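Local coordinates for protein putative short-chain dehydrogenase/reductase (Burkholderia xenovorans, PDB 5IZ4) that probably works as an NAD(P)-dependent oxidoreductase of the short-chain dehydrogenase family, perhaps reducing 3-oxoacyl-[acyl-carrier-protein], and binds ADP in its Rossmann-fold nucleotide pocket, at residues A29-W39 against P238-T249. Numbering follows the deposited sequence.
Sequences ATALRFAQAGW and PAEIAELAWFLT
Two helices on one face of the Rossmann-fold sheet, 25-36 following the first strand and 238-250 preceding the last, pack through A29, T30 and A242 where they converge and through W246 where they splay apart. The axes of 29-36 and 238-249 come within 8.2 Å and cross at -53°, a closeness that small residues permit: the CA atoms of T30 and A242 lie 4.3 Å apart, and A242 CB rests on A29 O and T30 OG1. That hydroxyl is hydrogen-bonded to I26 O one turn earlier. The indole of W246, its CG anti to the backbone N (chi1 165°), fills the widening gap. One face of it carries the R33 guanidinium, whose CZ stands 3.9 Å from the centroid of the five-membered ring in a cation-pi contact, and A37 CB, just past the helix end, 3.6 Å from that of the six-membered ring in a CH-pi contact. The rim of the same indole points into the faces of F34 and W39, giving two edge-to-face pairs, the first with planes at 85° and the second offset. R33 is also held in a salt bridge, NE giving a bent hydrogen bond to E243 OE1 at 2.8 Å from above the carboxylate plane, while a water links R33 NH2 to E243 OE2. Beyond W246, T249 CG2 meets W39 CH2 at 3.7 Å, and F34 and W39 also pack on C17 of strand 16-20. The P238 side chain is about 6 Å from the bound ADP, so the N-terminal ends of the pair lie beside the nucleotide pocket, in keeping with the doubly wound Rossmann fold of short-chain dehydrogenases.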
ATOM      1  N   ALA A  29       1.489 -10.670  27.458  1.00 20.91           N
ATOM      2  CA  ALA A  29       0.051 -10.784  27.232  1.00 18.22           C
ATOM      3  C   ALA A  29      -0.274 -11.922  26.272  1.00 18.79           C
ATOM      4  O   ALA A  29      -1.322 -12.569  26.402  1.00 20.94           O
ATOM      5  CB  ALA A  29      -0.495  -9.463  26.687  1.00 20.17           C
ATOM      6  N   THR A  30       0.605 -12.172  25.300  1.00 17.05           N
ATOM      7  CA  THR A  30       0.349 -13.225  24.321  1.00 20.17           C
ATOM      8  C   THR A  30       0.540 -14.608  24.931  1.00 18.61           C
ATOM      9  O   THR A  30      -0.252 -15.518  24.670  1.00 19.53           O
ATOM     10  CB  THR A  30       1.241 -13.032  23.093  1.00 21.97           C
ATOM     11  OG1 THR A  30       0.957 -11.757  22.500  1.00 20.31           O
ATOM     12  CG2 THR A  30       0.984 -14.130  22.055  1.00 22.42           C
ATOM     13  N   ALA A  31       1.581 -14.788  25.749  1.00 18.74           N
ATOM     14  CA  ALA A  31       1.712 -16.049  26.465  1.00 17.67           C
ATOM     15  C   ALA A  31       0.447 -16.344  27.262  1.00 20.29           C
ATOM     16  O   ALA A  31      -0.073 -17.465  27.236  1.00 20.24           O
ATOM     17  CB  ALA A  31       2.935 -16.006  27.386  1.00 18.77           C
ATOM     18  N   LEU A  32      -0.080 -15.335  27.954  1.00 18.17           N
ATOM     19  CA  LEU A  32      -1.277 -15.537  28.761  1.00 18.94           C
ATOM     20  C   LEU A  32      -2.472 -15.928  27.897  1.00 20.31           C
ATOM     21  O   LEU A  32      -3.229 -16.843  28.246  1.00 21.17           O
ATOM     22  CB  LEU A  32      -1.583 -14.273  29.563  1.00 20.35           C
ATOM     23  CG  LEU A  32      -2.744 -14.384  30.557  1.00 24.64           C
ATOM     24  CD1 LEU A  32      -2.548 -15.570  31.500  1.00 22.29           C
ATOM     25  CD2 LEU A  32      -2.909 -13.092  31.348  1.00 29.38           C
ATOM     26  N   ARG A  33      -2.649 -15.257  26.758  1.00 19.81           N
ATOM     27  CA  ARG A  33      -3.801 -15.546  25.904  1.00 19.55           C
ATOM     28  C   ARG A  33      -3.743 -16.967  25.357  1.00 20.88           C
ATOM     29  O   ARG A  33      -4.769 -17.659  25.302  1.00 22.14           O
ATOM     30  CB  ARG A  33      -3.877 -14.539  24.755  1.00 18.98           C
ATOM     31  CG  ARG A  33      -5.078 -14.769  23.838  1.00 18.17           C
ATOM     32  CD  ARG A  33      -6.362 -14.634  24.632  1.00 22.63           C
ATOM     33  NE  ARG A  33      -7.576 -14.911  23.858  1.00 22.93           N
ATOM     34  CZ  ARG A  33      -8.098 -16.126  23.703  1.00 21.48           C
ATOM     35  NH1 ARG A  33      -7.495 -17.184  24.233  1.00 23.72           N
ATOM     36  NH2 ARG A  33      -9.214 -16.290  23.005  1.00 24.37           N
ATOM     37  N   PHE A  34      -2.558 -17.420  24.939  1.00 20.27           N
ATOM     38  CA  PHE A  34      -2.442 -18.806  24.497  1.00 20.65           C
ATOM     39  C   PHE A  34      -2.663 -19.767  25.661  1.00 18.64           C
ATOM     40  O   PHE A  34      -3.295 -20.816  25.493  1.00 20.95           O
ATOM     41  CB  PHE A  34      -1.089 -19.042  23.811  1.00 16.92           C
ATOM     42  CG  PHE A  34      -1.088 -18.669  22.342  1.00 17.50           C
ATOM     43  CD1 PHE A  34      -0.949 -17.352  21.947  1.00 19.39           C
ATOM     44  CD2 PHE A  34      -1.248 -19.640  21.362  1.00 18.93           C
ATOM     45  CE1 PHE A  34      -0.972 -17.004  20.601  1.00 20.38           C
ATOM     46  CE2 PHE A  34      -1.263 -19.305  20.012  1.00 18.78           C
ATOM     47  CZ  PHE A  34      -1.125 -17.985  19.626  1.00 18.35           C
ATOM     48  N   ALA A  35      -2.189 -19.405  26.861  1.00 21.51           N
ATOM     49  CA  ALA A  35      -2.457 -20.234  28.036  1.00 20.21           C
ATOM     50  C   ALA A  35      -3.956 -20.355  28.299  1.00 23.73           C
ATOM     51  O   ALA A  35      -4.454 -21.436  28.638  1.00 22.82           O
ATOM     52  CB  ALA A  35      -1.737 -19.655  29.256  1.00 20.83           C
ATOM     53  N   GLN A  36      -4.692 -19.251  28.148  1.00 19.44           N
ATOM     54  CA  GLN A  36      -6.137 -19.277  28.340  0.67 24.56           C
ATOM     55  C   GLN A  36      -6.837 -20.154  27.311  1.00 27.19           C
ATOM     56  O   GLN A  36      -7.934 -20.659  27.579  1.00 26.23           O
ATOM     57  CB  GLN A  36      -6.669 -17.841  28.296  0.67 20.43           C
ATOM     58  CG  GLN A  36      -6.313 -17.072  29.566  0.67 27.55           C
ATOM     59  CD  GLN A  36      -6.427 -15.566  29.431  0.67 28.76           C
ATOM     60  OE1 GLN A  36      -6.441 -15.020  28.325  0.67 20.40           O
ATOM     61  NE2 GLN A  36      -6.498 -14.881  30.572  0.67 32.98           N
ATOM     62  N   ALA A  37      -6.225 -20.350  26.149  1.00 24.25           N
ATOM     63  CA  ALA A  37      -6.767 -21.211  25.112  1.00 25.74           C
ATOM     64  C   ALA A  37      -6.439 -22.681  25.328  1.00 30.21           C
ATOM     65  O   ALA A  37      -6.876 -23.521  24.532  1.00 30.23           O
ATOM     66  CB  ALA A  37      -6.242 -20.756  23.752  1.00 25.88           C
ATOM     67  N   GLY A  38      -5.689 -23.015  26.375  1.00 27.57           N
ATOM     68  CA  GLY A  38      -5.319 -24.388  26.629  1.00 26.24           C
ATOM     69  C   GLY A  38      -4.000 -24.816  26.032  1.00 27.70           C
ATOM     70  O   GLY A  38      -3.591 -25.965  26.244  1.00 34.40           O
ATOM     71  N   TRP A  39      -3.310 -23.932  25.315  1.00 20.77           N
ATOM     72  CA  TRP A  39      -2.027 -24.295  24.723  1.00 20.64           C
ATOM     73  C   TRP A  39      -0.932 -24.356  25.780  1.00 21.61           C
ATOM     74  O   TRP A  39      -0.992 -23.686  26.816  1.00 25.20           O
ATOM     75  CB  TRP A  39      -1.612 -23.293  23.643  1.00 18.67           C
ATOM     76  CG  TRP A  39      -2.430 -23.353  22.379  1.00 22.73           C
ATOM     77  CD1 TRP A  39      -3.779 -23.555  22.278  1.00 21.06           C
ATOM     78  CD2 TRP A  39      -1.942 -23.215  21.038  1.00 22.37           C
ATOM     79  NE1 TRP A  39      -4.161 -23.543  20.954  1.00 23.51           N
ATOM     80  CE2 TRP A  39      -3.051 -23.334  20.174  1.00 21.13           C
ATOM     81  CE3 TRP A  39      -0.676 -22.996  20.485  1.00 21.10           C
ATOM     82  CZ2 TRP A  39      -2.931 -23.251  18.781  1.00 20.93           C
ATOM     83  CZ3 TRP A  39      -0.559 -22.907  19.092  1.00 21.52           C
ATOM     84  CH2 TRP A  39      -1.683 -23.030  18.263  1.00 21.82           C
ATOM     85  N   PRO A 238      -1.732  -4.250  25.973  1.00 22.17           N
ATOM     86  CA  PRO A 238      -1.092  -5.418  25.344  1.00 25.00           C
ATOM     87  C   PRO A 238      -2.051  -6.554  25.030  1.00 21.40           C
ATOM     88  O   PRO A 238      -1.871  -7.220  24.004  1.00 21.16           O
ATOM     89  CB  PRO A 238      -0.041  -5.835  26.378  1.00 23.23           C
ATOM     90  CG  PRO A 238       0.298  -4.577  27.084  1.00 27.43           C
ATOM     91  CD  PRO A 238      -0.981  -3.776  27.145  1.00 24.14           C
ATOM     92  N   ALA A 239      -3.075  -6.770  25.863  1.00 24.89           N
ATOM     93  CA  ALA A 239      -4.015  -7.872  25.650  1.00 23.93           C
ATOM     94  C   ALA A 239      -4.665  -7.838  24.271  1.00 23.33           C
ATOM     95  O   ALA A 239      -4.938  -8.898  23.691  1.00 20.62           O
ATOM     96  CB  ALA A 239      -5.086  -7.852  26.739  1.00 23.81           C
ATOM     97  N   GLU A 240      -4.930  -6.651  23.716  1.00 22.03           N
ATOM     98  CA  GLU A 240      -5.552  -6.548  22.390  0.51 19.59           C
ATOM     99  C   GLU A 240      -4.637  -7.087  21.301  1.00 20.62           C
ATOM    100  O   GLU A 240      -5.093  -7.670  20.310  1.00 18.42           O
ATOM    101  CB  GLU A 240      -5.889  -5.093  22.063  0.51 19.81           C
ATOM    102  CG  GLU A 240      -6.761  -4.368  23.048  0.51 18.33           C
ATOM    103  CD  GLU A 240      -6.676  -2.868  22.845  0.51 17.65           C
ATOM    104  OE1 GLU A 240      -6.440  -2.444  21.694  0.51 18.10           O
ATOM    105  OE2 GLU A 240      -6.810  -2.118  23.836  0.51 22.48           O
ATOM    106  N   ILE A 241      -3.332  -6.843  21.444  1.00 20.49           N
ATOM    107  CA  ILE A 241      -2.393  -7.336  20.446  1.00 17.38           C
ATOM    108  C   ILE A 241      -2.258  -8.847  20.567  1.00 19.34           C
ATOM    109  O   ILE A 241      -2.121  -9.556  19.561  1.00 19.31           O
ATOM    110  CB  ILE A 241      -1.033  -6.626  20.593  1.00 19.69           C
ATOM    111  CG1 ILE A 241      -1.236  -5.109  20.663  1.00 20.57           C
ATOM    112  CG2 ILE A 241      -0.123  -6.988  19.411  1.00 18.53           C
ATOM    113  CD1 ILE A 241      -1.999  -4.516  19.462  1.00 21.51           C
ATOM    114  N   ALA A 242      -2.298  -9.359  21.806  1.00 20.84           N
ATOM    115  CA  ALA A 242      -2.344 -10.800  22.039  1.00 20.25           C
ATOM    116  C   ALA A 242      -3.569 -11.429  21.385  1.00 20.91           C
ATOM    117  O   ALA A 242      -3.472 -12.507  20.788  1.00 18.63           O
ATOM    118  CB  ALA A 242      -2.339 -11.087  23.541  1.00 19.36           C
ATOM    119  N   GLU A 243      -4.734 -10.777  21.493  1.00 19.67           N
ATOM    120  CA  GLU A 243      -5.935 -11.309  20.843  1.00 16.14           C
ATOM    121  C   GLU A 243      -5.731 -11.436  19.342  1.00 19.11           C
ATOM    122  O   GLU A 243      -6.154 -12.422  18.729  1.00 20.69           O
ATOM    123  CB  GLU A 243      -7.159 -10.419  21.108  1.00 20.72           C
ATOM    124  CG  GLU A 243      -7.806 -10.537  22.477  1.00 30.93           C
ATOM    125  CD  GLU A 243      -8.427 -11.907  22.767  1.00 24.43           C
ATOM    126  OE1 GLU A 243      -8.504 -12.254  23.958  1.00 36.25           O
ATOM    127  OE2 GLU A 243      -8.847 -12.618  21.827  1.00 31.06           O
ATOM    128  N   LEU A 244      -5.107 -10.429  18.728  1.00 16.49           N
ATOM    129  CA  LEU A 244      -4.844 -10.481  17.297  1.00 15.40           C
ATOM    130  C   LEU A 244      -3.865 -11.604  16.956  1.00 20.89           C
ATOM    131  O   LEU A 244      -4.055 -12.321  15.967  1.00 19.43           O
ATOM    132  CB  LEU A 244      -4.324  -9.119  16.837  1.00 19.49           C
ATOM    133  CG  LEU A 244      -4.056  -8.796  15.368  1.00 28.16           C
ATOM    134  CD1 LEU A 244      -5.290  -8.993  14.500  1.00 24.01           C
ATOM    135  CD2 LEU A 244      -3.561  -7.359  15.264  1.00 27.71           C
ATOM    136  N   ALA A 245      -2.817 -11.789  17.765  1.00 18.21           N
ATOM    137  CA  ALA A 245      -1.890 -12.881  17.497  1.00 16.28           C
ATOM    138  C   ALA A 245      -2.591 -14.227  17.619  1.00 19.97           C
ATOM    139  O   ALA A 245      -2.354 -15.138  16.812  1.00 17.49           O
ATOM    140  CB  ALA A 245      -0.695 -12.818  18.454  1.00 16.58           C
ATOM    141  N   TRP A 246      -3.440 -14.373  18.637  1.00 18.61           N
ATOM    142  CA  TRP A 246      -4.210 -15.605  18.802  1.00 20.97           C
ATOM    143  C   TRP A 246      -5.172 -15.815  17.637  1.00 24.59           C
ATOM    144  O   TRP A 246      -5.268 -16.927  17.098  1.00 18.21           O
ATOM    145  CB  TRP A 246      -4.971 -15.586  20.131  1.00 20.12           C
ATOM    146  CG  TRP A 246      -6.048 -16.640  20.191  1.00 22.81           C
ATOM    147  CD1 TRP A 246      -7.403 -16.446  20.110  1.00 22.60           C
ATOM    148  CD2 TRP A 246      -5.853 -18.055  20.289  1.00 24.86           C
ATOM    149  NE1 TRP A 246      -8.057 -17.654  20.171  1.00 27.15           N
ATOM    150  CE2 TRP A 246      -7.127 -18.657  20.275  1.00 25.98           C
ATOM    151  CE3 TRP A 246      -4.725 -18.870  20.382  1.00 20.76           C
ATOM    152  CZ2 TRP A 246      -7.301 -20.034  20.362  1.00 30.92           C
ATOM    153  CZ3 TRP A 246      -4.899 -20.240  20.465  1.00 26.36           C
ATOM    154  CH2 TRP A 246      -6.177 -20.811  20.449  1.00 29.24           C
ATOM    155  N   PHE A 247      -5.884 -14.760  17.221  1.00 18.12           N
ATOM    156  CA  PHE A 247      -6.829 -14.912  16.119  1.00 20.71           C
ATOM    157  C   PHE A 247      -6.124 -15.354  14.844  1.00 19.12           C
ATOM    158  O   PHE A 247      -6.579 -16.278  14.161  1.00 20.68           O
ATOM    159  CB  PHE A 247      -7.597 -13.613  15.849  1.00 19.57           C
ATOM    160  CG  PHE A 247      -8.274 -13.606  14.497  1.00 21.50           C
ATOM    161  CD1 PHE A 247      -9.475 -14.270  14.309  1.00 27.21           C
ATOM    162  CD2 PHE A 247      -7.674 -12.991  13.405  1.00 22.24           C
ATOM    163  CE1 PHE A 247     -10.078 -14.298  13.072  1.00 22.78           C
ATOM    164  CE2 PHE A 247      -8.275 -13.021  12.160  1.00 22.34           C
ATOM    165  CZ  PHE A 247      -9.477 -13.680  11.998  1.00 22.46           C
ATOM    166  N   LEU A 248      -5.027 -14.675  14.489  1.00 18.45           N
ATOM    167  CA  LEU A 248      -4.301 -15.030  13.278  1.00 17.94           C
ATOM    168  C   LEU A 248      -3.827 -16.472  13.325  1.00 23.73           C
ATOM    169  O   LEU A 248      -3.781 -17.152  12.291  1.00 23.16           O
ATOM    170  CB  LEU A 248      -3.112 -14.086  13.074  1.00 19.25           C
ATOM    171  CG  LEU A 248      -3.480 -12.665  12.638  1.00 19.76           C
ATOM    172  CD1 LEU A 248      -2.217 -11.835  12.488  1.00 22.35           C
ATOM    173  CD2 LEU A 248      -4.273 -12.700  11.328  1.00 24.75           C
ATOM    174  N   THR A 249      -3.474 -16.962  14.512  1.00 18.44           N
ATOM    175  CA  THR A 249      -2.997 -18.334  14.624  1.00 16.13           C
ATOM    176  C   THR A 249      -4.134 -19.343  14.519  1.00 19.97           C
ATOM    177  O   THR A 249      -4.044 -20.319  13.766  1.00 20.07           O
ATOM    178  CB  THR A 249      -2.250 -18.491  15.946  1.00 17.85           C
ATOM    179  OG1 THR A 249      -1.109 -17.630  15.927  1.00 18.38           O
ATOM    180  CG2 THR A 249      -1.837 -19.945  16.185  1.00 19.66           C
TER
HETATM  181  O   HOH W   1     -10.980 -14.067  22.016  1.00 34.12           O